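Local coordinates for protein putative thioesterase (Escherichia coli, PDB 5UGZ) that acts as a type II thioesterase of the colibactin NRPS/PKS pathway, releasing biosynthetic intermediates, probably by hydrolysing their thioesters, at residues F105-V108 with H109-D113; V137-H140 with T141-D144; P231-D234 with H235-D239. All blocks are in the same frame, centred on the assembly; numbering follows the deposited sequence.

Interaction 1: residues F105-V108 with H109-D113; sequences FELV and HYILD
F105 and H109, one turn apart on helix 99-113, form an edge-to-face (T-shaped) aromatic pair. This helix is the crossover of the beta-alpha-beta unit that runs from strand 91-97 to strand 121-125, in the alpha/beta-hydrolase fold expected of a thioesterase. Two measurements define the pair, a centroid separation of 4.8 Å and planes at 63°; the imidazole turns its CD2/NE2 edge to one face of the phenyl ring. H109 NE2 stands 3.6 Å from F105 CE1, while CD2 lies above the plane, offset toward the rim. With H109 CG beside its own backbone N (chi1 -74°), the imidazole is carried back along the helix toward F105. R192 hydrogen-bonds ND1 of the imidazole and so helps to fix the ring's rotation.

Further round the helix, L107 and I111 are in apolar contact: the I111 terminal methyl CD1 lies 3.8 Å from the L107 branch carbon CG. V108 and L112 approach more loosely. I111 packs on Y92 of strand 91-97 and V108 on I94, so this flank faces the sheet, whereas Y110 turns to V76, A77 and Y80 of helix 72-83. The E106 carboxylate is engaged by Y185 (hydrogen bond) and K190 (salt bridge).

The backbone supplies the regular i to i+4 bonds: Y110 N to E106 O, I111 N to L107 O at 2.8 Å, and L112 N to V108 O, the straightest of the three at 168°. One carbonyl also meets the aromatic pair: F105 O lies at the edge of the imidazole, near its plane, 3.3 Å from H109 CD2.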
loop_
_atom_site.group_PDB
_atom_site.type_symbol
_atom_site.label_atom_id
_atom_site.label_comp_id
_atom_site.label_asym_id
_atom_site.label_seq_id
_atom_site.Cartn_x
_atom_site.Cartn_y
_atom_site.Cartn_z
ATOM N N PHE A 105 -4.831 4.178 -3.531
ATOM C CA PHE A 105 -5.814 4.488 -4.560
ATOM C C PHE A 105 -6.816 5.523 -4.075
ATOM O O PHE A 105 -7.112 6.494 -4.775
ATOM C CB PHE A 105 -6.549 3.222 -4.992
ATOM C CG PHE A 105 -7.671 3.491 -5.958
ATOM C CD1 PHE A 105 -7.414 3.692 -7.303
ATOM C CD2 PHE A 105 -8.983 3.551 -5.512
ATOM C CE1 PHE A 105 -8.459 3.950 -8.192
ATOM C CE2 PHE A 105 -10.021 3.803 -6.377
ATOM C CZ PHE A 105 -9.762 4.003 -7.726
ATOM N N GLU A 106 -7.379 5.304 -2.889
ATOM C CA GLU A 106 -8.390 6.206 -2.347
ATOM C C GLU A 106 -7.789 7.562 -1.987
ATOM O O GLU A 106 -8.440 8.599 -2.147
ATOM C CB GLU A 106 -9.047 5.544 -1.129
ATOM C CG GLU A 106 -9.912 4.311 -1.466
ATOM C CD GLU A 106 -11.155 4.673 -2.285
ATOM O OE1 GLU A 106 -11.639 5.795 -2.122
ATOM O OE2 GLU A 106 -11.648 3.855 -3.090
ATOM N N LEU A 107 -6.544 7.561 -1.508
ATOM C CA LEU A 107 -5.838 8.780 -1.126
ATOM C C LEU A 107 -5.526 9.680 -2.321
ATOM O O LEU A 107 -5.603 10.907 -2.206
ATOM C CB LEU A 107 -4.542 8.413 -0.404
ATOM C CG LEU A 107 -3.644 9.592 -0.041
ATOM C CD1 LEU A 107 -4.403 10.578 0.847
ATOM C CD2 LEU A 107 -2.379 9.093 0.632
ATOM N N VAL A 108 -5.124 9.105 -3.463
ATOM C CA VAL A 108 -4.819 9.946 -4.619
ATOM C C VAL A 108 -6.071 10.682 -5.073
ATOM O O VAL A 108 -6.038 11.889 -5.332
ATOM C CB VAL A 108 -4.175 9.136 -5.773
ATOM C CG1 VAL A 108 -5.099 8.063 -6.328
ATOM C CG2 VAL A 108 -3.751 10.080 -6.903
ATOM N N HIS A 109 -7.194 9.980 -5.165
ATOM C CA HIS A 109 -8.422 10.665 -5.553
ATOM C C HIS A 109 -8.836 11.705 -4.521
ATOM O O HIS A 109 -9.376 12.747 -4.888
ATOM C CB HIS A 109 -9.531 9.646 -5.794
ATOM C CG HIS A 109 -9.372 8.883 -7.077
ATOM N ND1 HIS A 109 -9.746 9.399 -8.299
ATOM C CD2 HIS A 109 -8.880 7.646 -7.329
ATOM C CE1 HIS A 109 -9.495 8.512 -9.247
ATOM N NE2 HIS A 109 -8.973 7.438 -8.684
ATOM N N TYR A 110 -8.559 11.458 -3.232
ATOM C CA TYR A 110 -8.862 12.428 -2.182
ATOM C C TYR A 110 -7.950 13.645 -2.288
ATOM O O TYR A 110 -8.377 14.775 -2.033
ATOM C CB TYR A 110 -8.724 11.734 -0.817
ATOM C CG TYR A 110 -9.059 12.521 0.445
ATOM C CD1 TYR A 110 -10.337 12.472 1.013
ATOM C CD2 TYR A 110 -8.081 13.255 1.106
ATOM C CE1 TYR A 110 -10.637 13.153 2.185
ATOM C CE2 TYR A 110 -8.375 13.941 2.271
ATOM C CZ TYR A 110 -9.660 13.892 2.795
ATOM O OH TYR A 110 -9.943 14.577 3.949
ATOM N N ILE A 111 -6.686 13.429 -2.651
ATOM C CA ILE A 111 -5.776 14.534 -2.938
ATOM C C ILE A 111 -6.310 15.349 -4.110
ATOM O O ILE A 111 -6.416 16.579 -4.043
ATOM C CB ILE A 111 -4.358 13.988 -3.214
ATOM C CG1 ILE A 111 -3.709 13.475 -1.919
ATOM C CG2 ILE A 111 -3.471 15.012 -3.941
ATOM C CD1 ILE A 111 -2.523 12.539 -2.130
ATOM N N LEU A 112 -6.682 14.663 -5.196
ATOM C CA LEU A 112 -7.234 15.341 -6.367
ATOM C C LEU A 112 -8.521 16.099 -6.029
ATOM O O LEU A 112 -8.706 17.235 -6.479
ATOM C CB LEU A 112 -7.468 14.327 -7.493
ATOM C CG LEU A 112 -6.225 13.895 -8.288
ATOM C CD1 LEU A 112 -6.554 12.712 -9.159
ATOM C CD2 LEU A 112 -5.719 15.022 -9.140
ATOM N N ASP A 113 -9.418 15.497 -5.230
ATOM C CA ASP A 113 -10.605 16.216 -4.743
ATOM C C ASP A 113 -10.259 17.499 -3.996
ATOM O O ASP A 113 -11.113 18.388 -3.881
ATOM C CB ASP A 113 -11.442 15.353 -3.794
ATOM C CG ASP A 113 -12.055 14.163 -4.465
ATOM O OD1 ASP A 113 -12.126 14.142 -5.713
ATOM O OD2 ASP A 113 -12.475 13.245 -3.733
#

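Interaction 2: residues V137-H140 with T141-D144; sequences VILH and TLPD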
loop_
_atom_site.group_PDB
_atom_site.type_symbol
_atom_site.label_atom_id
_atom_site.label_comp_id
_atom_site.label_asym_id
_atom_site.label_seq_id
_atom_site.Cartn_x
_atom_site.Cartn_y
_atom_site.Cartn_z
ATOM N N VAL A 137 -13.627 -13.854 2.628
ATOM C CA VAL A 137 -14.005 -14.215 3.985
ATOM C C VAL A 137 -13.943 -12.960 4.838
ATOM O O VAL A 137 -13.158 -12.047 4.575
ATOM C CB VAL A 137 -13.089 -15.323 4.545
ATOM C CG1 VAL A 137 -13.384 -16.644 3.846
ATOM C CG2 VAL A 137 -11.623 -14.937 4.365
ATOM N N ILE A 138 -14.792 -12.910 5.854
ATOM C CA ILE A 138 -14.730 -11.878 6.882
ATOM C C ILE A 138 -13.986 -12.496 8.062
ATOM O O ILE A 138 -14.557 -13.263 8.852
ATOM C CB ILE A 138 -16.122 -11.373 7.268
ATOM C CG1 ILE A 138 -16.031 -10.419 8.464
ATOM C CG2 ILE A 138 -17.051 -12.548 7.573
ATOM C CD1 ILE A 138 -17.284 -9.589 8.699
ATOM N N LEU A 139 -12.693 -12.182 8.169
ATOM C CA LEU A 139 -11.854 -12.705 9.240
ATOM C C LEU A 139 -11.839 -11.814 10.471
ATOM O O LEU A 139 -11.621 -12.301 11.588
ATOM C CB LEU A 139 -10.418 -12.868 8.744
ATOM C CG LEU A 139 -10.163 -13.785 7.557
ATOM C CD1 LEU A 139 -8.690 -13.727 7.184
ATOM C CD2 LEU A 139 -10.586 -15.203 7.903
ATOM N N HIS A 140 -12.043 -10.514 10.293
ATOM C CA HIS A 140 -11.822 -9.601 11.395
ATOM C C HIS A 140 -12.773 -9.845 12.561
ATOM O O HIS A 140 -12.483 -9.382 13.668
ATOM C CB HIS A 140 -11.912 -8.149 10.890
ATOM C CG HIS A 140 -13.296 -7.698 10.520
ATOM N ND1 HIS A 140 -13.758 -7.696 9.221
ATOM C CD2 HIS A 140 -14.305 -7.209 11.277
ATOM C CE1 HIS A 140 -15.000 -7.246 9.199
ATOM N NE2 HIS A 140 -15.354 -6.938 10.434
ATOM N N THR A 141 -13.871 -10.575 12.358
ATOM C CA THR A 141 -14.805 -10.887 13.441
ATOM C C THR A 141 -14.498 -12.201 14.145
ATOM O O THR A 141 -15.252 -12.597 15.039
ATOM C CB THR A 141 -16.259 -10.913 12.936
ATOM O OG1 THR A 141 -16.334 -11.506 11.628
ATOM C CG2 THR A 141 -16.840 -9.511 12.913
ATOM N N LEU A 142 -13.424 -12.883 13.769
ATOM C CA LEU A 142 -12.985 -14.062 14.489
ATOM C C LEU A 142 -12.332 -13.673 15.813
ATOM O O LEU A 142 -11.653 -12.642 15.901
ATOM C CB LEU A 142 -11.980 -14.855 13.663
ATOM C CG LEU A 142 -12.489 -15.703 12.505
ATOM C CD1 LEU A 142 -11.333 -16.042 11.587
ATOM C CD2 LEU A 142 -13.144 -16.963 13.029
ATOM N N PRO A 143 -12.521 -14.485 16.860
ATOM C CA PRO A 143 -11.724 -14.319 18.080
ATOM C C PRO A 143 -10.257 -14.127 17.729
ATOM O O PRO A 143 -9.768 -14.651 16.725
ATOM C CB PRO A 143 -11.955 -15.632 18.829
ATOM C CG PRO A 143 -13.285 -16.097 18.349
ATOM C CD PRO A 143 -13.463 -15.615 16.955
ATOM N N ASP A 144 -9.549 -13.362 18.567
ATOM C CA ASP A 144 -8.178 -12.993 18.236
ATOM C C ASP A 144 -7.329 -14.221 17.945
ATOM O O ASP A 144 -6.571 -14.245 16.970
ATOM C CB ASP A 144 -7.559 -12.164 19.364
ATOM C CG ASP A 144 -8.167 -10.766 19.477
ATOM O OD1 ASP A 144 -8.880 -10.325 18.553
ATOM O OD2 ASP A 144 -7.926 -10.104 20.504
#
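L142 N bonds L139 O (2.9 Å, 166° at the hydrogen) and closes the turn from L139 to L142, which the backbone angles of H140 and T141 make type I. The donor stands above the carbonyl plane, 47° out of it, so the bond does not lie on a lone pair. The two leucine side chains run side by side in the same direction, with L139 CD2 3.9 Å from L142 CD1. Just before the turn, I138 meets T141 in a van der Waals contact, I138 CG1 being 3.4 Å from T141 OG1. The H140 ring lies alongside T141, with H140 CD2 3.8 Å from T141 CG2. CG of H140 falls between its own backbone N and carbonyl carbon (chi1 71°), which brings the ring back beside T141, its CG close to T141 N. An alanine here would remove the imidazole and would probably leave the T141 methyl without its neighbour and R180 without the side chain packed on it.

In the next shell, the carboxylate of E183 receives both L139 N and H140 N, fixing the turn's first half, while K176 bonds L142 O and pairs with D144. The turn leads into helix 144-154, and L139 is buried against F147, E150, I151 and L154 of that helix, while E183 and K176 join the backbone to helix 165-183.

Interaction 3: residues P231-D234 with H235-D239; sequences PAAD and HFFVD
F237 packs back on A233, just before a type I beta turn, and on D234, the first residue of that turn, which ends at F237 where helix 237-240 starts. F237 CB, the first atom out, touches A233 CB at 3.5 Å. CG comes next, turned between the backbone N and the carbonyl carbon (chi1 72°), which swings the ring toward D234 O. From there F237 CD2 makes the closest approach, 3.0 Å from D234 O, with that oxygen at the ring edge and in its plane. F237 CE2 lies farther along the same edge, 4.0 Å from D234 O. The buried ring also meets F230, its plane inclined by about 15°, and H97, edge-to-face.

The same carbonyl oxygen, D234 O, closes the turn, receiving F237 N in a weak bond of 3.4 Å whose 162° angle is nevertheless fairly straight. A second weak bond comes from the D234 side chain: OD1 accepts F236 N at 3.3 Å. Two long bonds thus link D234 to the backbone of the turn, and F236 takes the N-cap position before the helix.

H235 is engaged outside the two segments: its ND1 bonds D206 OD2, and its ring contacts H97 and S98, both within what appears to be a GxSxG nucleophile elbow. These neighbours are consistent with the Ser-His-Asp triad of alpha/beta-hydrolases.

The loop P231-D234 is itself held by D204, whose carboxylate receives the backbone N of A232 and of A233. The segment lies just past the end of strand 225-230, and helix 237-240 sets V238 against F95 of strand 91-97 and S125 of strand 121-125.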
loop_
_atom_site.group_PDB
_atom_site.type_symbol
_atom_site.label_atom_id
_atom_site.label_comp_id
_atom_site.label_asym_id
_atom_site.label_seq_id
_atom_site.Cartn_x
_atom_site.Cartn_y
_atom_site.Cartn_z
ATOM N N PRO A 231 9.177 -13.944 -9.564
ATOM C CA PRO A 231 9.110 -15.407 -9.561
ATOM C C PRO A 231 9.453 -15.954 -8.185
ATOM O O PRO A 231 10.365 -15.468 -7.516
ATOM C CB PRO A 231 10.151 -15.813 -10.611
ATOM C CG PRO A 231 11.111 -14.662 -10.654
ATOM C CD PRO A 231 10.295 -13.435 -10.377
ATOM N N ALA A 232 8.693 -16.960 -7.756
ATOM C CA ALA A 232 8.925 -17.629 -6.475
ATOM C C ALA A 232 8.935 -16.617 -5.329
ATOM O O ALA A 232 9.902 -16.485 -4.574
ATOM C CB ALA A 232 10.223 -18.439 -6.511
ATOM N N ALA A 233 7.825 -15.900 -5.213
ATOM C CA ALA A 233 7.703 -14.822 -4.248
ATOM C C ALA A 233 6.300 -14.851 -3.682
ATOM O O ALA A 233 5.330 -14.977 -4.431
ATOM C CB ALA A 233 7.994 -13.462 -4.891
ATOM N N ASP A 234 6.200 -14.739 -2.362
ATOM C CA ASP A 234 4.911 -14.739 -1.689
ATOM C C ASP A 234 4.385 -13.318 -1.510
ATOM O O ASP A 234 4.770 -12.402 -2.240
ATOM C CB ASP A 234 5.038 -15.435 -0.336
ATOM C CG ASP A 234 6.055 -14.754 0.570
ATOM O OD1 ASP A 234 6.831 -13.884 0.097
ATOM O OD2 ASP A 234 6.081 -15.095 1.769
ATOM N N HIS A 235 3.508 -13.123 -0.530
ATOM C CA HIS A 235 2.937 -11.802 -0.305
ATOM C C HIS A 235 3.996 -10.796 0.102
ATOM O O HIS A 235 3.874 -9.606 -0.203
ATOM C CB HIS A 235 1.855 -11.887 0.767
ATOM C CG HIS A 235 1.069 -10.628 0.947
ATOM N ND1 HIS A 235 0.286 -10.091 -0.051
ATOM C CD2 HIS A 235 0.917 -9.820 2.023
ATOM C CE1 HIS A 235 -0.301 -8.995 0.395
ATOM N NE2 HIS A 235 0.063 -8.809 1.653
ATOM N N PHE A 236 5.031 -11.240 0.805
ATOM C CA PHE A 236 5.994 -10.322 1.391
ATOM C C PHE A 236 7.266 -10.232 0.568
ATOM O O PHE A 236 8.336 -9.943 1.111
ATOM C CB PHE A 236 6.279 -10.715 2.838
ATOM C CG PHE A 236 5.127 -10.434 3.754
ATOM C CD1 PHE A 236 5.109 -9.288 4.526
ATOM C CD2 PHE A 236 4.045 -11.291 3.810
ATOM C CE1 PHE A 236 4.058 -9.020 5.343
ATOM C CE2 PHE A 236 2.977 -11.022 4.631
ATOM C CZ PHE A 236 2.982 -9.883 5.393
ATOM N N PHE A 237 7.150 -10.461 -0.748
ATOM C CA PHE A 237 8.214 -10.103 -1.675
ATOM C C PHE A 237 8.597 -8.637 -1.534
ATOM O O PHE A 237 9.747 -8.279 -1.794
ATOM C CB PHE A 237 7.785 -10.396 -3.116
ATOM C CG PHE A 237 6.749 -9.447 -3.636
ATOM C CD1 PHE A 237 7.107 -8.175 -4.061
ATOM C CD2 PHE A 237 5.422 -9.813 -3.688
ATOM C CE1 PHE A 237 6.163 -7.292 -4.520
ATOM C CE2 PHE A 237 4.478 -8.937 -4.153
ATOM C CZ PHE A 237 4.851 -7.673 -4.569
ATOM N N VAL A 238 7.654 -7.776 -1.122
ATOM C CA VAL A 238 7.945 -6.343 -0.995
ATOM C C VAL A 238 9.076 -6.089 -0.000
ATOM O O VAL A 238 9.802 -5.093 -0.112
ATOM C CB VAL A 238 6.668 -5.556 -0.610
ATOM C CG1 VAL A 238 6.290 -5.812 0.852
ATOM C CG2 VAL A 238 6.837 -4.050 -0.877
ATOM N N ASP A 239 9.235 -6.957 0.995
ATOM C CA ASP A 239 10.355 -6.828 1.920
ATOM C C ASP A 239 11.547 -7.652 1.477
ATOM O O ASP A 239 12.678 -7.166 1.513
ATOM C CB ASP A 239 9.974 -7.270 3.340
ATOM C CG ASP A 239 8.913 -6.398 3.976
ATOM O OD1 ASP A 239 9.152 -5.189 4.182
ATOM O OD2 ASP A 239 7.840 -6.942 4.292
#

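In the fold
From the N terminus, interaction 1 comes first, on helix 99-113, the crossover between strands 91-97 and 121-125; it lies within one helix and closes no loop. Interaction 2 follows in the loop after strand 121-125, where a turn leads into helix 144-154. Interaction 3 is last, closing the turn between strand 225-230 and helix 237-240. Each is local, so the three lie in series and none nests within or crosses another. Their centres are 25 to 29 Å apart, and no two touch; interactions 1 and 3 lie on opposite sides of the chain's centre. Both pack on strand 91-97, and interaction 3 also touches strand 121-125, while interaction 2 joins helices 144-154 and 165-183.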